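Local coordinates for N-acetylneuraminic acid outer membrane channel protein NanC (PDB 2WJQ) that forms a monomeric outer membrane beta-barrel channel, weakly anion-selective and open at low membrane potentials, through which N-acetylneuraminic acid enters the bacterium, at residues 2-7 against 182-187; 17-22 against 33-38; 70-75 against 91-96; 143-148 against 172-177. All coordinates share one frame; numbering follows the deposited sequence.

Interaction 1: residues 2-7 against 182-187; sequences TLDVRG and TPYIEY. With OCT (N-octane), chain G; OCT (N-octane), chain D; LDA (lauryl dimethylamine-N-oxide), chain M; OCT (N-octane), chain H.
Tyr184 lays the outer end of its ring against the side chains of Asp4 and Arg6. Its CG sits between the backbone N and the carbonyl carbon (chi1 63°), and from there the ring reaches over to segment 2-7. The phenol OH donates to OD1 of Asp4 at 2.6 Å, using the carboxylate's syn lone pair, with the acceptor in the plane of the ring and the two flat groups inclined at 52°. The same OH is 3.4 Å from CB of Arg6, whose aliphatic part crosses the tyrosine at about a right angle. Farther along, Arg6 NH1 and Glu186 OE2 stand 4.0 Å apart, too far for a salt bridge; a water joins them, accepting from NH1 at 2.9 Å and donating to OE2 at 2.6 Å. Glu186 has its direct salt bridge, through OE1, with Arg208 of strand 199-214. That strand pairs with both strands 2-10 and 181-189, so the contact spans it on the pore side of the barrel. On the outer face, Val5 CG1 packs on C3 of an octane at 3.7 Å. Arg6 comes close to Arg19 and Arg208; this gathering of arginines among carboxylates is consistent with the channel's weak preference for anions.

Interaction 2: residues 17-22 against 33-38; sequences ETRLKV and SMESNT. With LDA (lauryl dimethylamine-N-oxide), chain L.
Segments 17-22 and 33-38 run antiparallel at 169°, their axes 4.7 Å apart, as adjoining strands of one hairpin in the barrel wall. Thr18 with Thr38, Leu20 with Ser36 and Val22 with Met34 are hydrogen-bonded pairs, giving six backbone bonds; Arg19 with Asn37 and Lys21 with Glu35 are the non-hydrogen-bonded pairs between them. The latter four residues point into the pore. Glu35, with CG lodged between the backbone N and the carbonyl carbon (chi1 66°), holds its carboxylate between two basic chains. Its OE2 accepts from Asn37 ND2 at 2.8 Å on the anti lone pair and from a water that in turn accepts a hydrogen bond from Arg19 NH1. Its OE1 is 4.1 Å from Arg19 NH1, well out of the guanidinium plane, and is tied to Lys21 NZ through a second water whose link to the amine is weak. Lys21 CD lies 3.9 Å over the face of the Arg19 guanidinium, while Asn37 OD1 rests 3.2 Å from Arg19 CG. With an alanine at Glu35, Lys21 and Arg19 would probably lose a nearby counter-charge and Asn37 ND2 one of its acceptors. On the outer face C10 of a detergent tail lies 4.0 Å from Val22 CG1. Matching charges mainly through water is consistent with a hydrated pore wall, while Leu20, Val22 and Met34 are on the outward face.

Interaction 3: residues 70-75 against 91-96; sequences TVRPGM and KLSWDA. With LDA (lauryl dimethylamine-N-oxide), chain N; LDA (lauryl dimethylamine-N-oxide), chain O.
Leu92 swings its CG away from the backbone N (chi1 179°) and then turns at chi2 (64°), which carries CD1 to within 3.5 Å of Val71 CG2, the methyl branch lying beside the valine's own N. On the other face Arg72 CG stands beside the backbone N (chi1 -74°) and the chain runs extended to NE, bringing NH1 close to Ser93 OG, at 3.8 Å. A water lying at the edge of the guanidinium, in its plane, spans that gap, 2.8 Å from Arg72 NH1 and 2.6 Å from Ser93 OG. These segments belong to a beta hairpin of the barrel wall: Thr70 with Ser93 and Arg72 with Lys91 are antiparallel hydrogen-bonded pairs, and Arg72 N to Lys91 O is the shortest of their four bonds at 2.7 Å. At the periplasmic end the strand turns at Asp95, the centre of an inverse gamma turn, so that Ala96 CB sits over the centre of one face of the Trp94 indole, 3.7 Å above its plane. Two detergent chains also touch this ring, and C4 of the detergent of chain N lies 3.7 Å from Trp94 CH2; NE1 bonds to Gln68, and Trp69 stacks on it. Replacing Trp94 by a serine would probably leave Ala96 without its aromatic support, Trp69 without its stacking partner and the detergent's alkyl tails without an indole to lie against. Lys91, extended throughout, makes a cation-pi contact with Tyr133.

Interaction 4: residues 143-148 against 172-177; sequences TFAWQT and VLQYHM. With OCT (N-octane), chain K.
Thr143 and His176 are joined by a hydrogen bond of 2.8 Å between OG1 and NE2, in which either atom could be the donor. The threonine turns OG1 to the side away from its carbonyl carbon (chi1 -66°) and presents it at the edge of the imidazole, in the ring plane. His176, centre of an inverse gamma turn just past the strand, bends its ring back to meet it. The other branch of Thr143 faces Gln174, which lies alongside and points the same way, its OE1 3.7 Å from CG2. Next to them Ala145 CB and Val172 CB come to 4.3 Å across a hydrogen-bonded pair. The outer face is apolar and aromatic: Phe144, its CG trans to N (chi1 173°), brings CD1 to 3.6 Å from Val172 O, and Leu173 CD1 lies 3.8 Å from Thr143 O. Trp146 exposes a ring face to an octane, whose C8 lies over it toward the rim, while NE1 bonds to Asn169. With no helices in the barrel, strands alone frame this hairpin: strand 127-137 flanks segment 143-148, where Gln147 bonds to Asp131 and Thr143 touches Thr135, and strand 181-189 flanks segment 172-177, packing Thr182 against Gln174 and His176.

All four contacts belong to the barrel wall, but interaction 1 differs in kind: it reaches across an intervening strand through side chains and water, whereas interactions 2, 3 and 4 join hairpin neighbours through backbone ladders. Interaction 1 also bridges two others, since Asp4 N lies 2.8 Å from Lys21 O of interaction 2 and Ile185 O lies 2.9 Å from Leu173 N of interaction 4, both probable hydrogen bonds. Interaction 3 stands apart, its centre about 23 Å from those of interactions 1 and 2. Interaction 2 is partly buried and rich in charges; the rest are surface contacts, with interactions 3 and 4 bringing tryptophans to the lipid-like chains.

Interaction 1: residues 2-7 against 182-187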
# COMPACT_ATOMS: atom_id res chain seq x y z
N THR A 2 14.19 9.89 0.66
CA THR A 2 12.96 10.63 0.82
C THR A 2 12.33 10.30 2.17
O THR A 2 12.33 9.12 2.58
CB THR A 2 12.00 10.26 -0.32
OG1 THR A 2 12.60 10.60 -1.58
CG2 THR A 2 10.69 10.99 -0.18
N LEU A 3 11.83 11.33 2.85
CA LEU A 3 10.98 11.17 4.03
C LEU A 3 9.56 11.55 3.64
O LEU A 3 9.33 12.59 3.01
CB LEU A 3 11.46 12.03 5.19
CG LEU A 3 10.76 11.89 6.54
CD1 LEU A 3 10.91 10.47 7.09
CD2 LEU A 3 11.32 12.89 7.56
N ASP A 4 8.61 10.70 4.00
CA ASP A 4 7.21 10.91 3.72
C ASP A 4 6.47 10.93 5.06
O ASP A 4 6.66 10.03 5.90
CB ASP A 4 6.70 9.78 2.84
CG ASP A 4 5.33 10.05 2.23
OD1 ASP A 4 4.33 10.21 2.96
OD2 ASP A 4 5.24 10.05 0.98
N VAL A 5 5.67 11.97 5.28
CA VAL A 5 4.84 12.11 6.49
C VAL A 5 3.38 12.24 6.05
O VAL A 5 3.06 13.06 5.20
CB VAL A 5 5.30 13.33 7.30
CG1 VAL A 5 4.50 13.47 8.59
CG2 VAL A 5 6.78 13.18 7.65
N ARG A 6 2.50 11.40 6.61
CA ARG A 6 1.12 11.35 6.14
C ARG A 6 0.17 11.19 7.30
O ARG A 6 0.45 10.44 8.23
CB ARG A 6 0.92 10.19 5.19
CG ARG A 6 -0.40 10.20 4.46
CD ARG A 6 -0.54 8.96 3.56
NE ARG A 6 -0.73 7.74 4.36
CZ ARG A 6 -0.71 6.50 3.87
NH1 ARG A 6 -0.52 6.28 2.57
NH2 ARG A 6 -0.90 5.47 4.68
N GLY A 7 -0.95 11.89 7.23
CA GLY A 7 -2.03 11.76 8.19
C GLY A 7 -3.28 11.41 7.43
O GLY A 7 -3.49 11.92 6.32
N THR A 182 7.18 17.82 -1.96
CA THR A 182 5.98 17.43 -2.68
C THR A 182 4.83 17.17 -1.72
O THR A 182 4.67 16.04 -1.24
CB THR A 182 6.24 16.15 -3.50
OG1 THR A 182 7.37 16.35 -4.36
CG2 THR A 182 5.00 15.78 -4.35
N PRO A 183 4.03 18.21 -1.44
CA PRO A 183 2.79 17.98 -0.69
C PRO A 183 1.82 17.18 -1.54
O PRO A 183 1.89 17.25 -2.76
CB PRO A 183 2.23 19.39 -0.48
CG PRO A 183 3.33 20.31 -0.79
CD PRO A 183 4.21 19.64 -1.76
N TYR A 184 0.92 16.44 -0.90
CA TYR A 184 -0.08 15.72 -1.63
C TYR A 184 -1.35 15.53 -0.84
O TYR A 184 -1.33 15.54 0.40
CB TYR A 184 0.46 14.38 -2.10
CG TYR A 184 0.85 13.41 -1.00
CD1 TYR A 184 2.16 13.38 -0.50
CD2 TYR A 184 -0.07 12.50 -0.49
CE1 TYR A 184 2.52 12.50 0.48
CE2 TYR A 184 0.29 11.61 0.49
CZ TYR A 184 1.59 11.61 0.98
OH TYR A 184 1.94 10.72 1.95
N ILE A 185 -2.44 15.32 -1.57
CA ILE A 185 -3.72 14.95 -1.00
C ILE A 185 -4.16 13.63 -1.63
O ILE A 185 -3.77 13.29 -2.75
CB ILE A 185 -4.78 16.05 -1.15
CG1 ILE A 185 -5.22 16.19 -2.61
CG2 ILE A 185 -4.24 17.38 -0.59
CD1 ILE A 185 -6.13 17.38 -2.89
N GLU A 186 -4.98 12.90 -0.89
CA GLU A 186 -5.32 11.55 -1.29
C GLU A 186 -6.71 11.17 -0.82
O GLU A 186 -7.12 11.52 0.30
CB GLU A 186 -4.24 10.60 -0.77
CG GLU A 186 -4.58 9.13 -0.83
CD GLU A 186 -3.46 8.23 -0.30
OE1 GLU A 186 -3.70 7.01 -0.19
OE2 GLU A 186 -2.36 8.74 -0.02
N TYR A 187 -7.44 10.48 -1.69
CA TYR A 187 -8.71 9.85 -1.33
C TYR A 187 -8.57 8.37 -1.62
O TYR A 187 -8.10 8.00 -2.72
CB TYR A 187 -9.88 10.44 -2.13
CG TYR A 187 -11.11 9.59 -1.99
CD1 TYR A 187 -11.85 9.63 -0.82
CD2 TYR A 187 -11.49 8.71 -2.98
CE1 TYR A 187 -12.95 8.82 -0.64
CE2 TYR A 187 -12.59 7.88 -2.82
CZ TYR A 187 -13.32 7.94 -1.64
OH TYR A 187 -14.40 7.13 -1.46
C1 OCT G . -13.71 11.78 -4.19
C2 OCT G . -14.45 11.88 -2.85
C3 OCT G . -15.62 10.88 -2.75
C4 OCT G . -16.43 11.14 -1.48
C5 OCT G . -17.43 10.02 -1.18
C6 OCT G . -18.03 10.18 0.23
C7 OCT G . -19.56 10.22 0.24
C8 OCT G . -20.08 11.22 1.28
C1 OCT D . 1.64 13.74 12.13
C2 OCT D . 1.05 13.69 10.71
C3 OCT D . 1.39 14.96 9.92
C4 OCT D . 0.51 15.13 8.68
C5 OCT D . 1.32 15.73 7.54
C6 OCT D . 0.57 16.82 6.78
C7 OCT D . 1.54 17.59 5.86
C8 OCT D . 0.85 18.74 5.12
N1 LDA M . -6.74 11.10 18.29
O1 LDA M . -6.32 11.59 19.37
CM1 LDA M . -7.36 9.79 18.58
CM2 LDA M . -7.81 11.96 17.75
C1 LDA M . -5.66 10.93 17.31
C2 LDA M . -4.99 12.26 16.97
C3 LDA M . -3.97 12.08 15.84
C4 LDA M . -4.35 12.82 14.57
C5 LDA M . -3.51 12.38 13.38
C6 LDA M . -3.53 13.37 12.21
C7 LDA M . -4.60 13.04 11.18
C8 LDA M . -4.65 14.03 10.02
C9 LDA M . -5.93 13.83 9.22
C10 LDA M . -5.91 14.51 7.85
C11 LDA M . -7.32 14.57 7.27
C12 LDA M . -7.32 14.51 5.75
C1 OCT H . -13.31 8.67 -8.38
C2 OCT H . -13.41 8.45 -6.86
C3 OCT H . -14.85 8.16 -6.40
C4 OCT H . -14.98 6.76 -5.77
C5 OCT H . -16.45 6.34 -5.56
C6 OCT H . -16.77 5.92 -4.12
C7 OCT H . -17.71 6.94 -3.43
C8 OCT H . -18.83 6.25 -2.64
O HOH W 1 0.07 8.00 0.29

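Interaction 2: residues 17-22 against 33-38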
# COMPACT_ATOMS: atom_id res chain seq x y z
N GLU A 17 -5.06 7.80 11.22
CA GLU A 17 -3.76 7.15 11.08
C GLU A 17 -2.68 8.15 10.70
O GLU A 17 -2.96 9.20 10.09
CB GLU A 17 -3.80 5.98 10.09
CG GLU A 17 -4.58 6.19 8.83
CD GLU A 17 -4.62 4.96 7.92
OE1 GLU A 17 -3.67 4.12 7.96
OE2 GLU A 17 -5.59 4.84 7.14
N THR A 18 -1.45 7.83 11.11
CA THR A 18 -0.29 8.56 10.66
C THR A 18 0.75 7.57 10.16
O THR A 18 0.84 6.43 10.64
CB THR A 18 0.32 9.46 11.76
OG1 THR A 18 0.87 8.66 12.80
CG2 THR A 18 -0.72 10.38 12.36
N ARG A 19 1.52 8.01 9.17
CA ARG A 19 2.63 7.25 8.66
C ARG A 19 3.91 8.12 8.57
O ARG A 19 3.85 9.26 8.14
CB ARG A 19 2.30 6.69 7.28
CG ARG A 19 3.33 5.69 6.75
CD ARG A 19 2.95 5.15 5.40
NE ARG A 19 3.05 6.22 4.40
CZ ARG A 19 2.90 6.06 3.09
NH1 ARG A 19 2.63 4.87 2.57
NH2 ARG A 19 3.03 7.12 2.29
N LEU A 20 5.04 7.54 8.99
CA LEU A 20 6.36 8.11 8.73
C LEU A 20 7.11 7.06 7.93
O LEU A 20 7.25 5.92 8.40
CB LEU A 20 7.11 8.32 10.04
CG LEU A 20 6.59 9.36 11.02
CD1 LEU A 20 5.21 9.00 11.55
CD2 LEU A 20 7.60 9.46 12.20
N LYS A 21 7.60 7.42 6.75
CA LYS A 21 8.22 6.48 5.82
C LYS A 21 9.52 7.07 5.29
O LYS A 21 9.53 8.24 4.83
CB LYS A 21 7.26 6.21 4.68
CG LYS A 21 7.76 5.32 3.56
CD LYS A 21 6.64 5.16 2.50
CE LYS A 21 6.99 4.11 1.46
NZ LYS A 21 5.99 4.11 0.36
N VAL A 22 10.59 6.28 5.30
CA VAL A 22 11.85 6.70 4.68
C VAL A 22 12.21 5.68 3.61
O VAL A 22 12.16 4.45 3.87
CB VAL A 22 12.99 6.88 5.74
CG1 VAL A 22 13.27 5.58 6.47
CG2 VAL A 22 14.27 7.43 5.09
N SER A 33 12.70 0.68 1.76
CA SER A 33 11.85 1.57 2.50
C SER A 33 11.59 1.00 3.89
O SER A 33 11.56 -0.23 4.08
CB SER A 33 10.51 1.75 1.76
OG SER A 33 9.78 2.81 2.32
N MET A 34 11.37 1.88 4.84
CA MET A 34 10.94 1.47 6.17
C MET A 34 9.90 2.46 6.63
O MET A 34 10.01 3.66 6.34
CB MET A 34 12.12 1.49 7.12
CG MET A 34 11.89 0.84 8.46
SD MET A 34 13.49 0.63 9.37
CE MET A 34 14.24 -0.69 8.46
N GLU A 35 8.88 1.98 7.33
CA GLU A 35 7.85 2.87 7.82
C GLU A 35 7.21 2.41 9.10
O GLU A 35 7.25 1.22 9.46
CB GLU A 35 6.75 3.02 6.77
CG GLU A 35 5.98 1.76 6.52
CD GLU A 35 4.92 1.93 5.44
OE1 GLU A 35 5.30 2.26 4.29
OE2 GLU A 35 3.72 1.70 5.74
N SER A 36 6.61 3.37 9.78
CA SER A 36 5.85 3.12 11.00
C SER A 36 4.49 3.72 10.77
O SER A 36 4.40 4.85 10.28
CB SER A 36 6.54 3.82 12.16
OG SER A 36 5.82 3.68 13.37
N ASN A 37 3.44 2.98 11.12
CA ASN A 37 2.06 3.42 11.01
C ASN A 37 1.42 3.38 12.38
O ASN A 37 1.65 2.43 13.15
CB ASN A 37 1.26 2.49 10.08
CG ASN A 37 1.68 2.61 8.65
OD1 ASN A 37 1.28 3.55 7.95
ND2 ASN A 37 2.44 1.64 8.18
N THR A 38 0.62 4.40 12.69
CA THR A 38 -0.13 4.45 13.95
C THR A 38 -1.62 4.53 13.57
O THR A 38 -2.00 5.03 12.48
CB THR A 38 0.36 5.62 14.85
OG1 THR A 38 1.79 5.55 15.01
CG2 THR A 38 -0.24 5.55 16.25
N1 LDA L . 6.61 1.79 18.15
O1 LDA L . 6.51 1.73 19.40
CM1 LDA L . 5.97 0.59 17.58
CM2 LDA L . 5.90 3.00 17.70
C1 LDA L . 8.02 1.85 17.75
C2 LDA L . 8.12 2.15 16.25
C3 LDA L . 9.41 1.61 15.65
C4 LDA L . 10.33 2.73 15.18
C5 LDA L . 11.58 2.17 14.50
C6 LDA L . 12.03 3.05 13.35
C7 LDA L . 11.15 2.88 12.12
C8 LDA L . 11.54 3.87 11.02
C9 LDA L . 10.36 4.68 10.52
C10 LDA L . 10.83 5.81 9.61
C11 LDA L . 11.25 7.05 10.39
C12 LDA L . 12.59 7.60 9.90
O HOH W 2 -1.04 5.18 7.60
O HOH W 3 2.05 2.22 3.83
O HOH W 4 4.28 1.70 1.84

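Interaction 3: residues 70-75 against 91-96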
# COMPACT_ATOMS: atom_id res chain seq x y z
N THR A 70 10.63 -2.73 -16.75
CA THR A 70 11.40 -3.13 -15.57
C THR A 70 10.62 -4.12 -14.76
O THR A 70 9.42 -3.93 -14.54
CB THR A 70 11.67 -1.93 -14.66
OG1 THR A 70 12.28 -0.91 -15.45
CG2 THR A 70 12.59 -2.30 -13.48
N VAL A 71 11.29 -5.18 -14.31
CA VAL A 71 10.69 -6.12 -13.37
C VAL A 71 11.43 -6.02 -12.04
O VAL A 71 12.66 -6.02 -12.00
CB VAL A 71 10.78 -7.56 -13.87
CG1 VAL A 71 10.03 -8.54 -12.87
CG2 VAL A 71 10.19 -7.70 -15.25
N ARG A 72 10.66 -5.94 -10.96
CA ARG A 72 11.19 -5.78 -9.62
C ARG A 72 10.70 -6.88 -8.69
O ARG A 72 9.61 -6.79 -8.12
CB ARG A 72 10.76 -4.44 -9.02
CG ARG A 72 11.47 -3.23 -9.60
CD ARG A 72 10.92 -1.94 -8.95
NE ARG A 72 11.69 -0.77 -9.34
CZ ARG A 72 11.54 -0.09 -10.47
NH1 ARG A 72 10.62 -0.43 -11.39
NH2 ARG A 72 12.32 0.96 -10.70
N PRO A 73 11.51 -7.93 -8.52
CA PRO A 73 11.22 -8.87 -7.44
C PRO A 73 11.51 -8.18 -6.11
O PRO A 73 12.45 -7.39 -6.02
CB PRO A 73 12.22 -10.01 -7.66
CG PRO A 73 12.98 -9.68 -8.89
CD PRO A 73 12.72 -8.28 -9.27
N GLY A 74 10.71 -8.46 -5.09
CA GLY A 74 10.91 -7.83 -3.83
C GLY A 74 10.27 -8.55 -2.68
O GLY A 74 9.64 -9.60 -2.86
N MET A 75 10.44 -7.97 -1.50
CA MET A 75 9.73 -8.44 -0.33
C MET A 75 9.36 -7.34 0.66
O MET A 75 10.17 -6.44 0.94
CB MET A 75 10.50 -9.50 0.40
CG MET A 75 9.59 -10.13 1.52
SD MET A 75 9.94 -11.83 1.69
CE MET A 75 11.61 -11.67 2.33
N LYS A 91 6.89 -7.08 -9.23
CA LYS A 91 6.22 -5.95 -9.85
C LYS A 91 6.78 -5.78 -11.26
O LYS A 91 8.00 -5.84 -11.46
CB LYS A 91 6.41 -4.68 -9.04
CG LYS A 91 5.67 -3.48 -9.60
CD LYS A 91 5.81 -2.24 -8.75
CE LYS A 91 5.05 -1.08 -9.39
NZ LYS A 91 5.17 0.15 -8.61
N LEU A 92 5.89 -5.58 -12.22
CA LEU A 92 6.26 -5.22 -13.59
C LEU A 92 5.87 -3.77 -13.83
O LEU A 92 4.72 -3.36 -13.58
CB LEU A 92 5.54 -6.13 -14.59
CG LEU A 92 5.80 -5.87 -16.07
CD1 LEU A 92 7.26 -6.12 -16.41
CD2 LEU A 92 4.88 -6.75 -16.93
N SER A 93 6.81 -2.98 -14.34
CA SER A 93 6.58 -1.57 -14.60
C SER A 93 6.89 -1.20 -16.04
O SER A 93 7.87 -1.71 -16.62
CB SER A 93 7.42 -0.70 -13.66
OG SER A 93 7.01 -0.93 -12.33
N TRP A 94 6.06 -0.32 -16.59
CA TRP A 94 6.21 0.15 -17.96
C TRP A 94 6.20 1.67 -17.98
O TRP A 94 5.19 2.30 -17.66
CB TRP A 94 5.11 -0.46 -18.84
CG TRP A 94 5.14 -0.03 -20.27
CD1 TRP A 94 6.24 0.17 -21.05
CD2 TRP A 94 4.01 0.20 -21.10
NE1 TRP A 94 5.86 0.53 -22.33
CE2 TRP A 94 4.50 0.56 -22.38
CE3 TRP A 94 2.63 0.16 -20.89
CZ2 TRP A 94 3.65 0.88 -23.45
CZ3 TRP A 94 1.79 0.47 -21.96
CH2 TRP A 94 2.30 0.82 -23.21
N ASP A 95 7.34 2.26 -18.31
CA ASP A 95 7.42 3.70 -18.53
C ASP A 95 6.95 3.95 -19.95
O ASP A 95 7.77 4.05 -20.84
CB ASP A 95 8.87 4.21 -18.35
CG ASP A 95 9.29 4.24 -16.91
OD1 ASP A 95 10.32 3.59 -16.57
OD2 ASP A 95 8.59 4.88 -16.08
N ALA A 96 5.64 4.02 -20.15
CA ALA A 96 5.07 4.17 -21.49
C ALA A 96 5.53 5.45 -22.20
O ALA A 96 5.88 5.44 -23.38
CB ALA A 96 3.55 4.11 -21.40
N1 LDA N . 5.86 3.96 -27.07
O1 LDA N . 6.33 3.37 -26.05
CM1 LDA N . 6.45 5.30 -27.15
CM2 LDA N . 6.25 3.22 -28.28
C1 LDA N . 4.39 4.01 -27.04
C2 LDA N . 3.92 4.58 -25.70
C3 LDA N . 2.45 4.96 -25.69
C4 LDA N . 1.61 4.14 -24.71
C5 LDA N . 0.65 5.00 -23.87
C6 LDA N . -0.80 4.53 -23.97
C7 LDA N . -1.20 3.38 -23.05
C8 LDA N . -1.59 2.14 -23.85
C9 LDA N . -2.73 1.31 -23.27
C10 LDA N . -2.58 -0.19 -23.52
C11 LDA N . -3.69 -0.79 -24.38
C12 LDA N . -3.93 -2.24 -23.99
N1 LDA O . 5.37 -0.90 -27.77
O1 LDA O . 5.69 -0.01 -26.93
CM1 LDA O . 5.10 -0.24 -29.06
CM2 LDA O . 6.51 -1.81 -27.96
C1 LDA O . 4.17 -1.64 -27.39
C2 LDA O . 4.18 -2.02 -25.91
C3 LDA O . 3.13 -3.08 -25.58
C4 LDA O . 1.91 -2.59 -24.80
C5 LDA O . 1.58 -3.55 -23.66
C6 LDA O . 0.18 -3.36 -23.09
C7 LDA O . -0.10 -4.41 -22.01
C8 LDA O . -0.50 -3.79 -20.67
C9 LDA O . 0.66 -3.09 -19.96
C10 LDA O . 0.97 -3.66 -18.57
C11 LDA O . 1.59 -2.59 -17.66
C12 LDA O . 2.48 -3.18 -16.57
O HOH W 5 10.13 0.54 -16.28
O HOH W 6 8.83 -2.59 -11.43

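Interaction 4: residues 143-148 against 172-177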
# COMPACT_ATOMS: atom_id res chain seq x y z
N THR A 143 1.22 15.82 -10.45
CA THR A 143 1.20 14.42 -10.83
C THR A 143 -0.01 13.76 -10.17
O THR A 143 -0.30 13.98 -8.98
CB THR A 143 2.47 13.67 -10.39
OG1 THR A 143 3.61 14.18 -11.10
CG2 THR A 143 2.35 12.14 -10.65
N PHE A 144 -0.73 12.96 -10.95
CA PHE A 144 -1.86 12.22 -10.47
C PHE A 144 -1.51 10.74 -10.48
O PHE A 144 -0.98 10.23 -11.46
CB PHE A 144 -3.07 12.44 -11.37
CG PHE A 144 -4.24 11.57 -11.02
CD1 PHE A 144 -5.05 11.88 -9.93
CD2 PHE A 144 -4.55 10.46 -11.79
CE1 PHE A 144 -6.14 11.07 -9.60
CE2 PHE A 144 -5.64 9.65 -11.47
CZ PHE A 144 -6.43 9.96 -10.37
N ALA A 145 -1.81 10.04 -9.39
CA ALA A 145 -1.55 8.60 -9.33
C ALA A 145 -2.79 7.86 -8.87
O ALA A 145 -3.51 8.33 -7.97
CB ALA A 145 -0.39 8.29 -8.39
N TRP A 146 -3.01 6.71 -9.48
CA TRP A 146 -4.08 5.84 -9.06
C TRP A 146 -3.49 4.46 -8.82
O TRP A 146 -2.67 3.98 -9.62
CB TRP A 146 -5.17 5.83 -10.12
CG TRP A 146 -6.20 4.77 -9.98
CD1 TRP A 146 -6.86 4.40 -8.85
CD2 TRP A 146 -6.72 3.95 -11.02
NE1 TRP A 146 -7.76 3.41 -9.12
CE2 TRP A 146 -7.70 3.11 -10.45
CE3 TRP A 146 -6.43 3.83 -12.39
CZ2 TRP A 146 -8.39 2.16 -11.20
CZ3 TRP A 146 -7.13 2.90 -13.13
CH2 TRP A 146 -8.09 2.06 -12.53
N GLN A 147 -3.85 3.86 -7.69
CA GLN A 147 -3.46 2.49 -7.35
C GLN A 147 -4.74 1.71 -7.05
O GLN A 147 -5.52 2.11 -6.20
CB GLN A 147 -2.53 2.44 -6.16
CG GLN A 147 -1.98 1.02 -5.83
CD GLN A 147 -1.08 1.02 -4.59
OE1 GLN A 147 -0.53 2.06 -4.23
NE2 GLN A 147 -0.92 -0.15 -3.95
N THR A 148 -4.93 0.61 -7.77
CA THR A 148 -6.09 -0.24 -7.60
C THR A 148 -5.58 -1.56 -7.04
O THR A 148 -4.52 -2.05 -7.44
CB THR A 148 -6.88 -0.38 -8.92
OG1 THR A 148 -8.18 -0.94 -8.67
CG2 THR A 148 -6.15 -1.22 -9.93
N VAL A 172 -4.21 9.84 -5.68
CA VAL A 172 -3.25 10.76 -5.11
C VAL A 172 -2.97 11.92 -6.07
O VAL A 172 -2.62 11.70 -7.23
CB VAL A 172 -1.92 10.05 -4.77
CG1 VAL A 172 -0.98 11.02 -4.07
CG2 VAL A 172 -2.16 8.81 -3.88
N LEU A 173 -3.12 13.14 -5.58
CA LEU A 173 -2.70 14.33 -6.32
C LEU A 173 -1.46 14.93 -5.63
O LEU A 173 -1.54 15.35 -4.49
CB LEU A 173 -3.83 15.37 -6.38
CG LEU A 173 -3.52 16.64 -7.19
CD1 LEU A 173 -3.30 16.30 -8.65
CD2 LEU A 173 -4.61 17.70 -7.02
N GLN A 174 -0.34 14.92 -6.34
CA GLN A 174 0.92 15.46 -5.84
C GLN A 174 1.15 16.83 -6.44
O GLN A 174 0.91 17.04 -7.63
CB GLN A 174 2.11 14.55 -6.22
CG GLN A 174 2.08 13.13 -5.62
CD GLN A 174 2.83 12.11 -6.50
OE1 GLN A 174 3.76 12.45 -7.22
NE2 GLN A 174 2.39 10.86 -6.47
N TYR A 175 1.61 17.76 -5.61
CA TYR A 175 2.01 19.08 -6.06
C TYR A 175 3.52 19.22 -5.92
O TYR A 175 4.07 19.03 -4.84
CB TYR A 175 1.27 20.17 -5.27
CG TYR A 175 1.70 21.58 -5.59
CD1 TYR A 175 1.67 22.05 -6.90
CD2 TYR A 175 2.08 22.46 -4.59
CE1 TYR A 175 2.05 23.36 -7.22
CE2 TYR A 175 2.46 23.78 -4.90
CZ TYR A 175 2.44 24.22 -6.21
OH TYR A 175 2.81 25.52 -6.52
N HIS A 176 4.19 19.55 -7.01
CA HIS A 176 5.64 19.70 -7.01
C HIS A 176 5.93 21.13 -6.66
O HIS A 176 6.17 21.97 -7.53
CB HIS A 176 6.24 19.28 -8.36
CG HIS A 176 5.92 17.87 -8.71
ND1 HIS A 176 6.30 16.80 -7.92
CD2 HIS A 176 5.17 17.34 -9.72
CE1 HIS A 176 5.84 15.68 -8.45
NE2 HIS A 176 5.14 15.98 -9.53
N MET A 177 5.89 21.39 -5.36
CA MET A 177 6.05 22.75 -4.84
C MET A 177 7.47 23.24 -5.08
O MET A 177 7.68 24.35 -5.55
CB MET A 177 5.71 22.80 -3.35
CG MET A 177 5.36 24.21 -2.86
SD MET A 177 4.68 24.21 -1.18
CE MET A 177 6.19 23.69 -0.36
C1 OCT K . -15.32 3.03 -5.82
C2 OCT K . -14.62 2.44 -7.05
C3 OCT K . -13.86 3.53 -7.82
C4 OCT K . -13.06 2.96 -8.99
C5 OCT K . -12.77 4.05 -10.03
C6 OCT K . -11.53 3.72 -10.88
C7 OCT K . -11.39 4.70 -12.06
C8 OCT K . -9.94 4.84 -12.51